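Local coordinates for protein putative modulator of DNA gyrase (Bacteroides thetaiotaomicron, PDB 1VPB) that is a putative modulator of DNA gyrase of the peptidase U62 (PmbA/TldA) family, to which metallopeptidase activity is generally assigned, at residues A[139-144]-A[164-169]. Numbering follows the deposited sequence. Where two conformers were deposited one is given.
Sequences DDKIEM and SSYGDG
Helix 138-150 lies against one face of the long antiparallel sheet, where Lys141 on its inner side meets Tyr166 and Asp168 of strand 159-177, and Met144 meets Tyr166. The short helical and strand axes approach to 7.9 Å and run at 144°, nearer antiparallel than parallel. Lys141 spans the junction. Its CB sits over the centre of the Tyr166 ring, a CH-pi contact with CB 3.7 Å from the ring centroid and only 9° off the ring normal. With CG anti to the carbonyl carbon (chi1 -59°) and the rest of the chain extended, the lysine runs obliquely across the ring and past the phenol oxygen, Lys141 CD passing 3.3 Å from Tyr166 OH. Beyond it, Lys141 NZ forms a salt bridge of 2.8 Å with Asp168 OD2, which accepts through its syn lone pair, on the side of OD1. The same OD2 lies in the plane of the tyrosine ring, at its edge, and takes the phenol hydrogen bond from Tyr166 OH (2.6 Å) on its anti lone pair. Two donors thus grip one buried carboxylate oxygen, and the nearby ammonium and hydroxyl would be expected to help keep Asp168 ionised. A phenylalanine in place of Tyr166 would probably keep the surface beneath Lys141 CB but leave Asp168 OD2 without the phenol donor, making the carboxylate less firmly held. Met144 adds a looser apolar contact, its SD 4.5 Å from Tyr166 CE2. Beside this junction, Phe49 of strand 36-52 packs on Lys141, while Tyr190 of strand 181-198 touches both Tyr166 and Asp168. Apolar helix-on-sheet packing is here combined with a buried Lys-Asp-Tyr polar cluster, joining a helix to an inner strand of an antiparallel sheet within the PmbA/TldA central-domain family region.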
loop_
_atom_site.group_PDB
_atom_site.type_symbol
_atom_site.label_atom_id
_atom_site.label_comp_id
_atom_site.label_asym_id
_atom_site.label_seq_id
_atom_site.Cartn_x
_atom_site.Cartn_y
_atom_site.Cartn_z
ATOM N N ASP A 139 -27.841 2.866 -10.378
ATOM C CA ASP A 139 -28.141 4.252 -10.640
ATOM C C ASP A 139 -28.440 5.118 -9.407
ATOM O O ASP A 139 -28.092 6.306 -9.344
ATOM C CB ASP A 139 -29.311 4.302 -11.618
ATOM C CG ASP A 139 -29.422 5.622 -12.338
ATOM O OD1 ASP A 139 -28.397 6.362 -12.520
ATOM O OD2 ASP A 139 -30.530 5.984 -12.776
ATOM N N ASP A 140 -29.087 4.534 -8.395
ATOM C CA ASP A 140 -29.279 5.239 -7.119
ATOM C C ASP A 140 -27.947 5.508 -6.393
ATOM O O ASP A 140 -27.759 6.538 -5.760
ATOM C CB ASP A 140 -30.174 4.395 -6.212
ATOM C CG ASP A 140 -31.575 4.229 -6.769
ATOM O OD1 ASP A 140 -32.040 5.111 -7.496
ATOM O OD2 ASP A 140 -32.273 3.248 -6.491
ATOM N N LYS A 141 -27.030 4.554 -6.519
ATOM C CA LYS A 141 -25.698 4.643 -5.902
ATOM C C LYS A 141 -24.945 5.835 -6.501
ATOM O O LYS A 141 -24.477 6.722 -5.788
ATOM C CB LYS A 141 -24.926 3.318 -6.086
ATOM C CG LYS A 141 -25.583 2.064 -5.510
ATOM C CD LYS A 141 -24.764 0.865 -5.806
ATOM C CE LYS A 141 -25.453 -0.413 -5.409
ATOM N NZ LYS A 141 -24.664 -1.645 -5.563
ATOM N N ILE A 142 -24.839 5.889 -7.823
ATOM C CA ILE A 142 -24.121 7.005 -8.409
ATOM C C ILE A 142 -24.839 8.348 -8.187
ATOM O O ILE A 142 -24.190 9.380 -8.013
ATOM C CB ILE A 142 -23.813 6.759 -9.894
ATOM C CG1 ILE A 142 -22.766 7.767 -10.351
ATOM C CG2 ILE A 142 -25.075 6.861 -10.734
ATOM C CD1 ILE A 142 -22.508 7.758 -11.800
ATOM N N GLU A 143 -26.170 8.352 -8.148
ATOM C CA GLU A 143 -26.895 9.572 -7.777
ATOM C C GLU A 143 -26.535 10.115 -6.388
ATOM O O GLU A 143 -26.462 11.358 -6.171
ATOM C CB GLU A 143 -28.417 9.374 -7.837
ATOM C CG GLU A 143 -29.002 9.296 -9.238
ATOM C CD GLU A 143 -28.689 10.509 -10.109
ATOM O OE1 GLU A 143 -28.802 11.653 -9.607
ATOM O OE2 GLU A 143 -28.304 10.302 -11.289
ATOM N N MET A 144 -26.385 9.219 -5.414
ATOM C CA MET A 144 -25.938 9.647 -4.088
ATOM C C MET A 144 -24.607 10.367 -4.147
ATOM O O MET A 144 -24.433 11.347 -3.452
ATOM C CB MET A 144 -25.815 8.477 -3.122
ATOM C CG MET A 144 -27.133 7.801 -2.804
ATOM S SD MET A 144 -26.951 6.313 -1.804
ATOM C CE MET A 144 -28.473 5.543 -2.151
ATOM N N SER A 164 -16.183 13.363 -5.079
ATOM C CA SER A 164 -17.033 12.549 -4.230
ATOM C C SER A 164 -16.945 11.095 -4.666
ATOM O O SER A 164 -16.579 10.777 -5.812
ATOM C CB SER A 164 -18.487 13.035 -4.292
ATOM O OG SER A 164 -18.979 13.087 -5.608
ATOM N N SER A 165 -17.330 10.221 -3.782
ATOM C CA SER A 165 -17.220 8.798 -4.014
ATOM C C SER A 165 -18.349 8.043 -3.349
ATOM O O SER A 165 -18.799 8.402 -2.240
ATOM C CB SER A 165 -15.915 8.274 -3.404
ATOM O OG SER A 165 -14.816 9.020 -3.922
ATOM N N TYR A 166 -18.746 6.957 -3.998
ATOM C CA TYR A 166 -19.577 5.927 -3.414
ATOM C C TYR A 166 -18.804 4.618 -3.431
ATOM O O TYR A 166 -18.145 4.290 -4.413
ATOM C CB TYR A 166 -20.870 5.775 -4.251
ATOM C CG TYR A 166 -21.688 4.574 -3.865
ATOM C CD1 TYR A 166 -21.359 3.296 -4.295
ATOM C CD2 TYR A 166 -22.752 4.690 -2.936
ATOM C CE1 TYR A 166 -22.088 2.183 -3.882
ATOM C CE2 TYR A 166 -23.445 3.589 -2.507
ATOM C CZ TYR A 166 -23.142 2.340 -3.003
ATOM O OH TYR A 166 -23.850 1.216 -2.621
ATOM N N GLY A 167 -18.863 3.855 -2.363
ATOM C CA GLY A 167 -18.345 2.500 -2.334
ATOM C C GLY A 167 -19.323 1.549 -1.647
ATOM O O GLY A 167 -20.000 1.928 -0.719
ATOM N N ASP A 168 -19.365 0.301 -2.083
ATOM C CA ASP A 168 -19.999 -0.716 -1.294
ATOM C C ASP A 168 -19.294 -2.053 -1.446
ATOM O O ASP A 168 -18.380 -2.217 -2.259
ATOM C CB ASP A 168 -21.504 -0.821 -1.575
ATOM C CG ASP A 168 -21.856 -1.418 -2.951
ATOM O OD1 ASP A 168 -21.106 -2.331 -3.435
ATOM O OD2 ASP A 168 -22.889 -1.010 -3.537
ATOM N N GLY A 169 -19.690 -2.993 -0.622
ATOM C CA GLY A 169 -19.221 -4.374 -0.749
ATOM C C GLY A 169 -19.978 -5.375 0.065
ATOM O O GLY A 169 -20.737 -5.013 0.990
#